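Long-range contacts in esterase A (Caulobacter crescentus, PDB 5GKV), which belongs to the beta-lactamase clan as a penicillin-binding protein homolog and probably hydrolyses ester bonds, perhaps also beta-lactams, through an active-site serine: residues L312-S317 with E326-Y331; E303-R308 with I316-G321; T81-A86 with F338-W343; A226-G231 with N367-D372. One frame throughout, in Å; residues are numbered along the deposited sequence.

In the fold
Contact 3 lies at the middle of the chain and holds the probable active site, where the SxxK motif at the head of helix 82-95 meets the His-Ser-Gly motif at the end of strand 338-341. The other three lie farther out. Contacts 1 and 2 share Ile316 and Ser317, with centres about 9 Å apart, and the Glu315-Arg306 salt bridge joins them. Each lies about 14 Å from contact 3 between centres. Tyr331 OH of contact 1 probably hydrogen-bonds Ser341 OG at 2.7 Å, and Trp318 of contact 2 packs on His340. Contact 4, about 16 Å from contact 3 between centres, rests on Trp343, while its Leu369 and Ile370 pack on Pro313 and Tyr314 of contact 1.

Contact 1 (L312-S317 with E326-Y331); sequences LPYEIS and EPNFYY
Asn328 anchors a loop to strand 315-318 of a small beta hairpin. The loop follows strand 323-324 of the large sheet and leads toward strand 338-341. ND2 of Asn328 donates to Glu315 O at 2.8 Å, with an N-H...O angle of 153°. The donor meets the carbonyl nearly along the C=O axis. The other end of the same amide, OD1, receives a water that also accepts from Glu315 N. Both polar ends of the Asn328 side chain thus serve the backbone of one residue, which should hold the amide against rotation. A second water joins Ser317 N to Glu326 O, so the strand edge is tied to the loop at successive levels. Pro327, after a cis peptide bond, packs between these polar ties. Its CD lies 3.5 Å from Glu315 O. Glu315 CG is anti to the backbone N (chi1 -159°), and the extended chain runs obliquely over the proline. Glu315 CD is 3.6 Å from Pro327 CG, while Glu315 OE2 forms a salt bridge with Arg306. Beside Asn328, the side chains of Tyr314 and Tyr330 cross at about a right angle. Asn328 CB sits 3.5 Å above one face of the Tyr330 ring, toward the rim. The Tyr330 hydroxyl comes to the edge of the Tyr314 ring, near its plane, with OH 3.6 Å from Tyr314 CE1.

Contact 2 (E303-R308 with I316-G321); sequences ERLRGR and ISWGAG
Glu303 CG lies anti to its own nitrogen (chi1 -178°), and the chain runs on extended toward Ser317. There the hydroxyl is likewise anti to its backbone N (chi1 172°). Ser317 OG donates to Glu303 OE2 at 2.6 Å, on the lone pair pointing away from the other carboxylate oxygen. The same OG is also bonded to Arg324. Arg304 bends at chi2 (48°), which brings its guanidinium flat against Ala320. Ala320 CB sits 3.7 Å above the centre of the Arg304 guanidinium plane. The guanidinium is held from outside by Glu123 and by the carbonyls of Ala302 and Ala299, and it makes a cation-pi contact with Tyr101. The backbones pair as an antiparallel beta hairpin of strands 305-306 and 315-318. Arg304 N donates to Trp318 O at 2.7 Å, and Trp318 N to Leu305 O at 3.0 Å. Gly307 and Ile316 form a hydrogen-bonded pair. Arg306 and Ser317 form the non-hydrogen-bonded pair between, with the Arg306 alkyl chain beside Ser317 CB. On the other face, Leu305 lies alongside Trp318, its CD2 4.1 Å from Trp318 CB. Ile316 CG2 covers one face of the indole, near its rim.

Contact 3 (T81-A86 with F338-W343); sequences TTKAVA and FGHSGW
Lys83 NZ is gripped by three oxygens, Pro171 O, Tyr169 OH and Ser263 O, while the alkyl part of the same chain covers the His340 ring. CB of Lys83 stands 3.8 Å from the centroid of the His340 ring, 13° off its normal, in a CH-pi contact. Lys83 CG is anti to the carbonyl carbon (chi1 -64°), and the chain carries CD across to 3.7 Å from His340 NE2 before a bend at its last torsion turns the amine. The ring is also held from its own segment. His340 ND1 donates to Ser341 O at 3.0 Å, in the ring plane and on a carbonyl lone pair, which should hinder ring rotation. Ala84 CB packs on His340 CB at 3.8 Å. Thr81 lies close to Gly342, with 4.4 Å between their CA atoms, which the lack of a side chain on Gly342 allows. Thr81 OG1 is hydrogen-bonded to Ser346. Lys83 closes the SxxK motif that begins at Ser80. His340 to Gly342 probably correspond to the Lys-Thr-Gly motif of penicillin-binding proteins, so the contact probably lines the active site. Helix 82-95 packs here against the large antiparallel sheet. Its segment 82-86 passes 6.9 Å from strand 338-341, axis to axis, at 135°, and that strand runs between strands 347-351 and 323-324.

Contact 4 (A226-G231 with N367-D372); sequences AMPQFG and NALIGD
Pro228 and Asn367 bring two irregular loops together, with their CA atoms 4.6 Å apart. One loop leads to helix 235-241. The other leads to helix 373-384, where Asp372 is the N-cap. Neither segment is helix or strand, and a water joins their main chains. Asn367 O lies against the proline, 3.3 Å from Pro228 CB, and also accepts from this water. The water accepts in turn from Gln229 N at 3.0 Å. The Asn367 side chain turns back to the first loop. Its CG sits between the backbone N and the carbonyl carbon (chi1 73°), the crowded position, so that with CB against Ala226 O the amide turns to Met227. ND2 donates to Met227 O in a weak bond of 3.4 Å that is nearly straight. The apolar part is built on Leu369. Its CG lies 3.8 Å from Pro228 CB, the two side chains crossing at about a right angle. Its CD1 is over one face of Phe230, 4.2 Å from the ring centroid, in a CH-pi contact placed toward the rim. Phe230 also meets Phe241 and Phe242. Trp343, just after strand 338-341, touches both Pro228 and Leu369. The polar links are therefore few: one weak bond and one water. Ala226 O is covered by Asn367 CB at 3.2 Å and finds no polar partner in the model. Cohesion here probably rests more on Leu369 against Pro228 and Phe230 than on hydrogen bonds.

Contact 1 (L312-S317 with E326-Y331)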
loop_
_atom_site.group_PDB
_atom_site.type_symbol
_atom_site.label_atom_id
_atom_site.label_comp_id
_atom_site.label_asym_id
_atom_site.label_seq_id
_atom_site.Cartn_x
_atom_site.Cartn_y
_atom_site.Cartn_z
ATOM N N LEU A 312 12.669 -7.879 -0.774
ATOM C CA LEU A 312 13.047 -6.475 -0.650
ATOM C C LEU A 312 14.391 -6.377 0.060
ATOM O O LEU A 312 14.597 -7.035 1.085
ATOM C CB LEU A 312 11.979 -5.680 0.103
ATOM C CG LEU A 312 10.607 -5.640 -0.583
ATOM C CD1 LEU A 312 9.567 -4.914 0.280
ATOM C CD2 LEU A 312 10.683 -4.991 -1.953
ATOM N N PRO A 313 15.328 -5.620 -0.468
ATOM C CA PRO A 313 16.695 -5.598 0.085
ATOM C C PRO A 313 16.821 -4.705 1.317
ATOM O O PRO A 313 17.569 -3.713 1.329
ATOM C CB PRO A 313 17.522 -5.088 -1.106
ATOM C CG PRO A 313 16.584 -4.215 -1.876
ATOM C CD PRO A 313 15.214 -4.873 -1.736
ATOM N N TYR A 314 16.102 -5.076 2.379
ATOM C CA TYR A 314 16.012 -4.290 3.602
ATOM C C TYR A 314 15.733 -5.208 4.777
ATOM O O TYR A 314 15.133 -6.277 4.623
ATOM C CB TYR A 314 14.877 -3.246 3.563
ATOM C CG TYR A 314 14.940 -2.232 2.437
ATOM C CD1 TYR A 314 15.474 -0.962 2.637
ATOM C CD2 TYR A 314 14.415 -2.531 1.190
ATOM C CE1 TYR A 314 15.512 -0.032 1.601
ATOM C CE2 TYR A 314 14.443 -1.619 0.160
ATOM C CZ TYR A 314 14.994 -0.369 0.368
ATOM O OH TYR A 314 15.010 0.534 -0.675
ATOM N N GLU A 315 16.137 -4.758 5.962
ATOM C CA GLU A 315 15.575 -5.286 7.196
ATOM C C GLU A 315 14.181 -4.687 7.381
ATOM O O GLU A 315 14.033 -3.460 7.413
ATOM C CB GLU A 315 16.467 -4.955 8.392
ATOM C CG GLU A 315 16.220 -5.882 9.572
ATOM C CD GLU A 315 16.622 -5.307 10.930
ATOM O OE1 GLU A 315 17.616 -4.547 11.021
ATOM O OE2 GLU A 315 15.928 -5.628 11.919
ATOM N N ILE A 316 13.164 -5.541 7.484
ATOM C CA ILE A 316 11.773 -5.111 7.600
ATOM C C ILE A 316 11.145 -5.752 8.828
ATOM O O ILE A 316 11.360 -6.940 9.111
ATOM C CB ILE A 316 10.954 -5.450 6.330
ATOM C CG1 ILE A 316 11.573 -4.763 5.110
ATOM C CG2 ILE A 316 9.458 -5.068 6.503
ATOM C CD1 ILE A 316 10.931 -5.167 3.773
ATOM N N SER A 317 10.380 -4.950 9.564
ATOM C CA SER A 317 9.496 -5.421 10.621
ATOM C C SER A 317 8.084 -5.409 10.042
ATOM O O SER A 317 7.560 -4.345 9.698
ATOM C CB SER A 317 9.605 -4.521 11.852
ATOM O OG SER A 317 8.630 -4.825 12.845
ATOM N N GLU A 326 10.233 1.041 12.256
ATOM C CA GLU A 326 11.569 0.548 12.585
ATOM C C GLU A 326 11.860 -0.660 11.712
ATOM O O GLU A 326 10.944 -1.437 11.418
ATOM C CB GLU A 326 11.670 0.175 14.066
ATOM C CG GLU A 326 10.530 -0.711 14.552
ATOM C CD GLU A 326 10.760 -1.232 15.969
ATOM O OE1 GLU A 326 9.963 -2.068 16.418
ATOM O OE2 GLU A 326 11.741 -0.805 16.622
ATOM N N PRO A 327 13.137 -0.849 11.324
ATOM C CA PRO A 327 14.311 -0.080 11.742
ATOM C C PRO A 327 14.750 1.008 10.757
ATOM O O PRO A 327 15.825 1.577 10.932
ATOM C CB PRO A 327 15.394 -1.159 11.823
ATOM C CG PRO A 327 15.083 -2.024 10.636
ATOM C CD PRO A 327 13.539 -2.025 10.529
ATOM N N ASN A 328 13.957 1.292 9.723
ATOM C CA ASN A 328 14.433 2.207 8.695
ATOM C C ASN A 328 13.928 3.630 8.875
ATOM O O ASN A 328 14.576 4.565 8.385
ATOM C CB ASN A 328 14.042 1.675 7.310
ATOM C CG ASN A 328 14.530 0.250 7.081
ATOM O OD1 ASN A 328 15.729 0.016 6.983
ATOM N ND2 ASN A 328 13.596 -0.709 7.007
ATOM N N PHE A 329 12.801 3.813 9.563
ATOM C CA PHE A 329 12.271 5.132 9.917
ATOM C C PHE A 329 11.978 5.988 8.686
ATOM O O PHE A 329 12.135 7.211 8.701
ATOM C CB PHE A 329 13.214 5.849 10.891
ATOM C CG PHE A 329 13.320 5.144 12.208
ATOM C CD1 PHE A 329 12.383 5.377 13.205
ATOM C CD2 PHE A 329 14.320 4.200 12.426
ATOM C CE1 PHE A 329 12.448 4.693 14.419
ATOM C CE2 PHE A 329 14.391 3.512 13.638
ATOM C CZ PHE A 329 13.457 3.760 14.631
ATOM N N TYR A 330 11.510 5.345 7.622
ATOM C CA TYR A 330 11.083 6.097 6.454
ATOM C C TYR A 330 9.753 6.809 6.663
ATOM O O TYR A 330 9.396 7.645 5.828
ATOM C CB TYR A 330 10.990 5.174 5.242
ATOM C CG TYR A 330 12.322 4.592 4.835
ATOM C CD1 TYR A 330 13.489 5.367 4.853
ATOM C CD2 TYR A 330 12.415 3.272 4.413
ATOM C CE1 TYR A 330 14.709 4.827 4.459
ATOM C CE2 TYR A 330 13.625 2.727 4.024
ATOM C CZ TYR A 330 14.759 3.499 4.046
ATOM O OH TYR A 330 15.945 2.932 3.646
ATOM N N TYR A 331 9.013 6.500 7.736
ATOM C CA TYR A 331 7.763 7.185 8.050
ATOM C C TYR A 331 7.914 8.121 9.249
ATOM O O TYR A 331 6.941 8.399 9.951
ATOM C CB TYR A 331 6.621 6.197 8.309
ATOM C CG TYR A 331 6.403 5.175 7.217
ATOM C CD1 TYR A 331 6.548 5.511 5.868
ATOM C CD2 TYR A 331 6.044 3.876 7.536
ATOM C CE1 TYR A 331 6.355 4.562 4.873
ATOM C CE2 TYR A 331 5.848 2.919 6.558
ATOM C CZ TYR A 331 5.998 3.266 5.234
ATOM O OH TYR A 331 5.800 2.301 4.284
HETATM O O HOH W 1 17.218 -2.143 6.277
HETATM O O HOH W 2 10.244 -2.213 8.820
#

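Contact 2 (E303-R308 with I316-G321)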
loop_
_atom_site.group_PDB
_atom_site.type_symbol
_atom_site.label_atom_id
_atom_site.label_comp_id
_atom_site.label_asym_id
_atom_site.label_seq_id
_atom_site.Cartn_x
_atom_site.Cartn_y
_atom_site.Cartn_z
ATOM N N GLU A 303 4.193 -6.567 15.574
ATOM C CA GLU A 303 5.248 -7.229 14.821
ATOM C C GLU A 303 5.014 -8.731 14.762
ATOM O O GLU A 303 4.919 -9.396 15.795
ATOM C CB GLU A 303 6.609 -6.950 15.450
ATOM C CG GLU A 303 7.742 -7.586 14.670
ATOM C CD GLU A 303 9.099 -7.233 15.243
ATOM O OE1 GLU A 303 9.566 -7.960 16.139
ATOM O OE2 GLU A 303 9.687 -6.223 14.802
ATOM N N ARG A 304 4.937 -9.259 13.547
ATOM C CA ARG A 304 4.908 -10.697 13.321
ATOM C C ARG A 304 6.312 -11.273 13.235
ATOM O O ARG A 304 6.595 -12.322 13.834
ATOM C CB ARG A 304 4.134 -11.009 12.038
ATOM C CG ARG A 304 2.653 -11.316 12.253
ATOM C CD ARG A 304 1.996 -10.293 13.147
ATOM N NE ARG A 304 0.578 -10.568 13.381
ATOM C CZ ARG A 304 -0.322 -9.635 13.665
ATOM N NH1 ARG A 304 0.039 -8.345 13.737
ATOM N NH2 ARG A 304 -1.588 -9.990 13.877
ATOM N N LEU A 305 7.193 -10.603 12.497
ATOM C CA LEU A 305 8.591 -10.996 12.423
ATOM C C LEU A 305 9.398 -9.824 11.885
ATOM O O LEU A 305 8.848 -8.875 11.311
ATOM C CB LEU A 305 8.798 -12.231 11.551
ATOM C CG LEU A 305 8.858 -12.057 10.041
ATOM C CD1 LEU A 305 9.417 -13.347 9.418
ATOM C CD2 LEU A 305 7.489 -11.696 9.461
ATOM N N ARG A 306 10.717 -9.923 12.064
ATOM C CA ARG A 306 11.644 -8.865 11.691
ATOM C C ARG A 306 12.965 -9.482 11.259
ATOM O O ARG A 306 13.418 -10.464 11.849
ATOM C CB ARG A 306 11.861 -7.897 12.857
ATOM C CG ARG A 306 12.910 -6.845 12.580
ATOM C CD ARG A 306 13.038 -5.882 13.730
ATOM N NE ARG A 306 14.290 -5.142 13.638
ATOM C CZ ARG A 306 14.618 -4.126 14.424
ATOM N NH1 ARG A 306 13.767 -3.711 15.351
ATOM N NH2 ARG A 306 15.790 -3.520 14.267
ATOM N N GLY A 307 13.572 -8.905 10.241
ATOM C CA GLY A 307 14.832 -9.405 9.724
ATOM C C GLY A 307 14.948 -9.068 8.255
ATOM O O GLY A 307 14.090 -8.398 7.674
ATOM N N ARG A 308 16.051 -9.537 7.665
ATOM C CA ARG A 308 16.297 -9.317 6.245
ATOM C C ARG A 308 15.220 -9.988 5.405
ATOM O O ARG A 308 14.979 -11.191 5.526
ATOM C CB ARG A 308 17.664 -9.875 5.833
ATOM C CG ARG A 308 18.313 -9.061 4.726
ATOM C CD ARG A 308 18.942 -7.826 5.358
ATOM N NE ARG A 308 19.222 -6.757 4.409
ATOM C CZ ARG A 308 19.567 -5.529 4.782
ATOM N NH1 ARG A 308 19.662 -5.240 6.079
ATOM N NH2 ARG A 308 19.816 -4.598 3.870
ATOM N N ILE A 316 13.164 -5.541 7.484
ATOM C CA ILE A 316 11.773 -5.111 7.600
ATOM C C ILE A 316 11.145 -5.752 8.828
ATOM O O ILE A 316 11.360 -6.940 9.111
ATOM C CB ILE A 316 10.954 -5.450 6.330
ATOM C CG1 ILE A 316 11.573 -4.763 5.110
ATOM C CG2 ILE A 316 9.458 -5.068 6.503
ATOM C CD1 ILE A 316 10.931 -5.167 3.773
ATOM N N SER A 317 10.380 -4.950 9.564
ATOM C CA SER A 317 9.496 -5.421 10.621
ATOM C C SER A 317 8.084 -5.409 10.042
ATOM O O SER A 317 7.560 -4.345 9.698
ATOM C CB SER A 317 9.605 -4.521 11.852
ATOM O OG SER A 317 8.630 -4.825 12.845
ATOM N N TRP A 318 7.484 -6.587 9.908
ATOM C CA TRP A 318 6.150 -6.733 9.327
ATOM C C TRP A 318 5.102 -6.904 10.418
ATOM O O TRP A 318 5.266 -7.750 11.307
ATOM C CB TRP A 318 6.085 -7.948 8.400
ATOM C CG TRP A 318 6.767 -7.797 7.075
ATOM C CD1 TRP A 318 7.887 -8.453 6.647
ATOM C CD2 TRP A 318 6.342 -6.964 5.987
ATOM N NE1 TRP A 318 8.193 -8.070 5.365
ATOM C CE2 TRP A 318 7.258 -7.155 4.937
ATOM C CE3 TRP A 318 5.270 -6.070 5.805
ATOM C CZ2 TRP A 318 7.151 -6.480 3.720
ATOM C CZ3 TRP A 318 5.164 -5.398 4.597
ATOM C CH2 TRP A 318 6.095 -5.609 3.566
ATOM N N GLY A 319 4.028 -6.115 10.331
ATOM C CA GLY A 319 2.759 -6.440 10.944
ATOM C C GLY A 319 1.935 -7.315 10.018
ATOM O O GLY A 319 2.455 -7.965 9.108
ATOM N N ALA A 320 0.620 -7.317 10.243
ATOM C CA ALA A 320 -0.294 -8.123 9.423
ATOM C C ALA A 320 -0.651 -7.364 8.138
ATOM O O ALA A 320 -1.774 -6.888 7.934
ATOM C CB ALA A 320 -1.535 -8.506 10.222
ATOM N N GLY A 321 0.339 -7.290 7.242
ATOM C CA GLY A 321 0.232 -6.582 5.984
ATOM C C GLY A 321 0.763 -5.160 6.000
ATOM O O GLY A 321 1.168 -4.652 4.947
#

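Contact 3 (T81-A86 with F338-W343)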
loop_
_atom_site.group_PDB
_atom_site.type_symbol
_atom_site.label_atom_id
_atom_site.label_comp_id
_atom_site.label_asym_id
_atom_site.label_seq_id
_atom_site.Cartn_x
_atom_site.Cartn_y
_atom_site.Cartn_z
ATOM N N THR A 81 1.459 0.847 -2.218
ATOM C CA THR A 81 0.820 1.584 -1.133
ATOM C C THR A 81 -0.598 1.063 -0.911
ATOM O O THR A 81 -1.102 1.063 0.219
ATOM C CB THR A 81 0.838 3.096 -1.421
ATOM O OG1 THR A 81 2.200 3.524 -1.489
ATOM C CG2 THR A 81 0.132 3.880 -0.290
ATOM N N THR A 82 -1.218 0.515 -1.964
ATOM C CA THR A 82 -2.523 -0.139 -1.833
ATOM C C THR A 82 -2.548 -1.225 -0.753
ATOM O O THR A 82 -3.590 -1.460 -0.137
ATOM C CB THR A 82 -2.918 -0.746 -3.187
ATOM O OG1 THR A 82 -2.750 0.250 -4.212
ATOM C CG2 THR A 82 -4.354 -1.248 -3.174
ATOM N N LYS A 83 -1.415 -1.893 -0.500
ATOM C CA LYS A 83 -1.395 -2.981 0.478
ATOM C C LYS A 83 -1.790 -2.525 1.879
ATOM O O LYS A 83 -2.299 -3.332 2.670
ATOM C CB LYS A 83 -0.001 -3.628 0.519
ATOM C CG LYS A 83 0.391 -4.297 -0.798
ATOM C CD LYS A 83 1.583 -5.227 -0.609
ATOM C CE LYS A 83 1.837 -6.063 -1.864
ATOM N NZ LYS A 83 2.324 -5.204 -3.005
ATOM N N ALA A 84 -1.549 -1.253 2.223
ATOM C CA ALA A 84 -2.008 -0.755 3.519
ATOM C C ALA A 84 -3.528 -0.756 3.591
ATOM O O ALA A 84 -4.107 -1.009 4.658
ATOM C CB ALA A 84 -1.462 0.658 3.776
ATOM N N VAL A 85 -4.191 -0.478 2.460
ATOM C CA VAL A 85 -5.652 -0.522 2.410
ATOM C C VAL A 85 -6.142 -1.961 2.538
ATOM O O VAL A 85 -7.088 -2.246 3.286
ATOM C CB VAL A 85 -6.181 0.142 1.121
ATOM C CG1 VAL A 85 -7.747 0.082 1.078
ATOM C CG2 VAL A 85 -5.703 1.598 1.029
ATOM N N ALA A 86 -5.503 -2.895 1.824
ATOM C CA ALA A 86 -5.871 -4.297 1.968
ATOM C C ALA A 86 -5.698 -4.752 3.411
ATOM O O ALA A 86 -6.550 -5.467 3.956
ATOM C CB ALA A 86 -5.029 -5.156 1.022
ATOM N N PHE A 338 3.401 2.908 11.247
ATOM C CA PHE A 338 3.191 1.832 10.285
ATOM C C PHE A 338 2.474 2.373 9.056
ATOM O O PHE A 338 1.797 3.410 9.103
ATOM C CB PHE A 338 2.369 0.682 10.894
ATOM C CG PHE A 338 1.010 1.105 11.383
ATOM C CD1 PHE A 338 0.847 1.590 12.672
ATOM C CD2 PHE A 338 -0.106 1.016 10.560
ATOM C CE1 PHE A 338 -0.392 1.971 13.122
ATOM C CE2 PHE A 338 -1.354 1.419 11.011
ATOM C CZ PHE A 338 -1.498 1.884 12.302
ATOM N N GLY A 339 2.575 1.615 7.974
ATOM C CA GLY A 339 1.944 2.012 6.722
ATOM C C GLY A 339 2.393 1.096 5.611
ATOM O O GLY A 339 2.633 -0.096 5.827
ATOM N N HIS A 340 2.494 1.659 4.414
ATOM C CA HIS A 340 3.066 0.898 3.321
ATOM C C HIS A 340 3.510 1.876 2.248
ATOM O O HIS A 340 2.990 2.995 2.147
ATOM C CB HIS A 340 2.075 -0.137 2.769
ATOM C CG HIS A 340 2.730 -1.393 2.271
ATOM N ND1 HIS A 340 3.467 -1.441 1.106
ATOM C CD2 HIS A 340 2.747 -2.651 2.778
ATOM C CE1 HIS A 340 3.933 -2.669 0.931
ATOM N NE2 HIS A 340 3.504 -3.423 1.930
ATOM N N SER A 341 4.504 1.456 1.478
ATOM C CA SER A 341 5.038 2.266 0.402
ATOM C C SER A 341 4.771 1.584 -0.932
ATOM O O SER A 341 4.458 0.393 -0.989
ATOM C CB SER A 341 6.543 2.512 0.586
ATOM O OG SER A 341 6.778 3.114 1.847
ATOM N N GLY A 342 4.915 2.355 -2.004
ATOM C CA GLY A 342 4.572 1.884 -3.328
ATOM C C GLY A 342 5.722 2.059 -4.299
ATOM O O GLY A 342 6.585 2.929 -4.137
ATOM N N TRP A 343 5.729 1.188 -5.309
ATOM C CA TRP A 343 6.659 1.263 -6.432
ATOM C C TRP A 343 6.781 2.690 -6.961
ATOM O O TRP A 343 5.795 3.294 -7.387
ATOM C CB TRP A 343 6.166 0.327 -7.545
ATOM C CG TRP A 343 7.021 0.351 -8.772
ATOM C CD1 TRP A 343 6.844 1.127 -9.890
ATOM C CD2 TRP A 343 8.177 -0.453 -9.022
ATOM N NE1 TRP A 343 7.838 0.864 -10.813
ATOM C CE2 TRP A 343 8.664 -0.103 -10.305
ATOM C CE3 TRP A 343 8.849 -1.437 -8.290
ATOM C CZ2 TRP A 343 9.789 -0.700 -10.863
ATOM C CZ3 TRP A 343 9.965 -2.030 -8.849
ATOM C CH2 TRP A 343 10.426 -1.659 -10.122
#

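Contact 4 (A226-G231 with N367-D372)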
loop_
_atom_site.group_PDB
_atom_site.type_symbol
_atom_site.label_atom_id
_atom_site.label_comp_id
_atom_site.label_asym_id
_atom_site.label_seq_id
_atom_site.Cartn_x
_atom_site.Cartn_y
_atom_site.Cartn_z
ATOM N N ALA A 226 16.146 4.308 -13.919
ATOM C CA ALA A 226 17.014 3.148 -13.769
ATOM C C ALA A 226 16.345 2.148 -12.836
ATOM O O ALA A 226 15.486 2.516 -12.030
ATOM C CB ALA A 226 18.395 3.547 -13.232
ATOM N N MET A 227 16.742 0.882 -12.950
ATOM C CA MET A 227 16.107 -0.157 -12.150
ATOM C C MET A 227 16.511 -0.038 -10.683
ATOM O O MET A 227 17.609 0.429 -10.364
ATOM C CB MET A 227 16.469 -1.548 -12.665
ATOM C CG MET A 227 16.206 -1.766 -14.153
ATOM S SD MET A 227 15.025 -0.629 -14.938
ATOM C CE MET A 227 13.447 -1.074 -14.183
ATOM N N PRO A 228 15.634 -0.444 -9.771
ATOM C CA PRO A 228 16.037 -0.544 -8.366
ATOM C C PRO A 228 17.104 -1.614 -8.195
ATOM O O PRO A 228 17.170 -2.587 -8.953
ATOM C CB PRO A 228 14.737 -0.918 -7.643
ATOM C CG PRO A 228 13.857 -1.504 -8.707
ATOM C CD PRO A 228 14.221 -0.810 -9.981
ATOM N N GLN A 229 17.958 -1.408 -7.197
ATOM C CA GLN A 229 19.062 -2.320 -6.908
ATOM C C GLN A 229 18.578 -3.364 -5.907
ATOM O O GLN A 229 18.489 -3.101 -4.705
ATOM C CB GLN A 229 20.273 -1.547 -6.387
ATOM C CG GLN A 229 21.433 -2.412 -5.866
ATOM C CD GLN A 229 21.911 -3.471 -6.859
ATOM O OE1 GLN A 229 21.887 -3.262 -8.075
ATOM N NE2 GLN A 229 22.344 -4.620 -6.338
ATOM N N PHE A 230 18.264 -4.556 -6.404
ATOM C CA PHE A 230 17.866 -5.643 -5.526
ATOM C C PHE A 230 19.083 -6.252 -4.839
ATOM O O PHE A 230 20.236 -5.918 -5.130
ATOM C CB PHE A 230 17.106 -6.708 -6.310
ATOM C CG PHE A 230 15.697 -6.327 -6.612
ATOM C CD1 PHE A 230 14.684 -6.609 -5.711
ATOM C CD2 PHE A 230 15.383 -5.650 -7.781
ATOM C CE1 PHE A 230 13.374 -6.241 -5.974
ATOM C CE2 PHE A 230 14.075 -5.280 -8.054
ATOM C CZ PHE A 230 13.064 -5.579 -7.146
ATOM N N GLY A 231 18.815 -7.165 -3.917
ATOM C CA GLY A 231 19.866 -7.873 -3.216
ATOM C C GLY A 231 20.373 -9.060 -4.007
ATOM O O GLY A 231 20.323 -9.088 -5.245
ATOM N N ASN A 367 13.597 5.022 -8.132
ATOM C CA ASN A 367 14.026 3.628 -8.088
ATOM C C ASN A 367 14.296 3.148 -6.665
ATOM O O ASN A 367 14.998 2.146 -6.475
ATOM C CB ASN A 367 15.257 3.419 -8.970
ATOM C CG ASN A 367 16.512 4.008 -8.364
ATOM O OD1 ASN A 367 16.473 5.066 -7.730
ATOM N ND2 ASN A 367 17.639 3.317 -8.547
ATOM N N ALA A 368 13.770 3.845 -5.659
ATOM C CA ALA A 368 13.820 3.366 -4.283
ATOM C C ALA A 368 12.564 2.548 -4.011
ATOM O O ALA A 368 11.445 3.063 -4.119
ATOM C CB ALA A 368 13.940 4.526 -3.294
ATOM N N LEU A 369 12.745 1.270 -3.663
ATOM C CA LEU A 369 11.590 0.416 -3.423
ATOM C C LEU A 369 10.790 0.903 -2.218
ATOM O O LEU A 369 9.553 0.870 -2.229
ATOM C CB LEU A 369 12.054 -1.028 -3.232
ATOM C CG LEU A 369 12.732 -1.579 -4.490
ATOM C CD1 LEU A 369 13.667 -2.750 -4.183
ATOM C CD2 LEU A 369 11.669 -1.974 -5.511
ATOM N N ILE A 370 11.482 1.346 -1.166
ATOM C CA ILE A 370 10.867 2.024 -0.031
ATOM C C ILE A 370 11.792 3.160 0.381
ATOM O O ILE A 370 12.977 3.188 0.032
ATOM C CB ILE A 370 10.603 1.092 1.179
ATOM C CG1 ILE A 370 11.904 0.435 1.636
ATOM C CG2 ILE A 370 9.565 0.027 0.830
ATOM C CD1 ILE A 370 11.723 -0.580 2.754
ATOM N N GLY A 371 11.231 4.104 1.129
ATOM C CA GLY A 371 12.014 5.219 1.630
ATOM C C GLY A 371 12.511 6.151 0.545
ATOM O O GLY A 371 13.657 6.616 0.608
ATOM N N ASP A 372 11.689 6.412 -0.463
ATOM C CA ASP A 372 12.052 7.408 -1.458
ATOM C C ASP A 372 12.325 8.720 -0.733
ATOM O O ASP A 372 11.479 9.165 0.056
ATOM C CB ASP A 372 10.923 7.585 -2.475
ATOM C CG ASP A 372 11.281 8.547 -3.586
ATOM O OD1 ASP A 372 11.399 9.772 -3.331
ATOM O OD2 ASP A 372 11.453 8.066 -4.732
HETATM O O HOH W 3 17.185 0.991 -5.483
#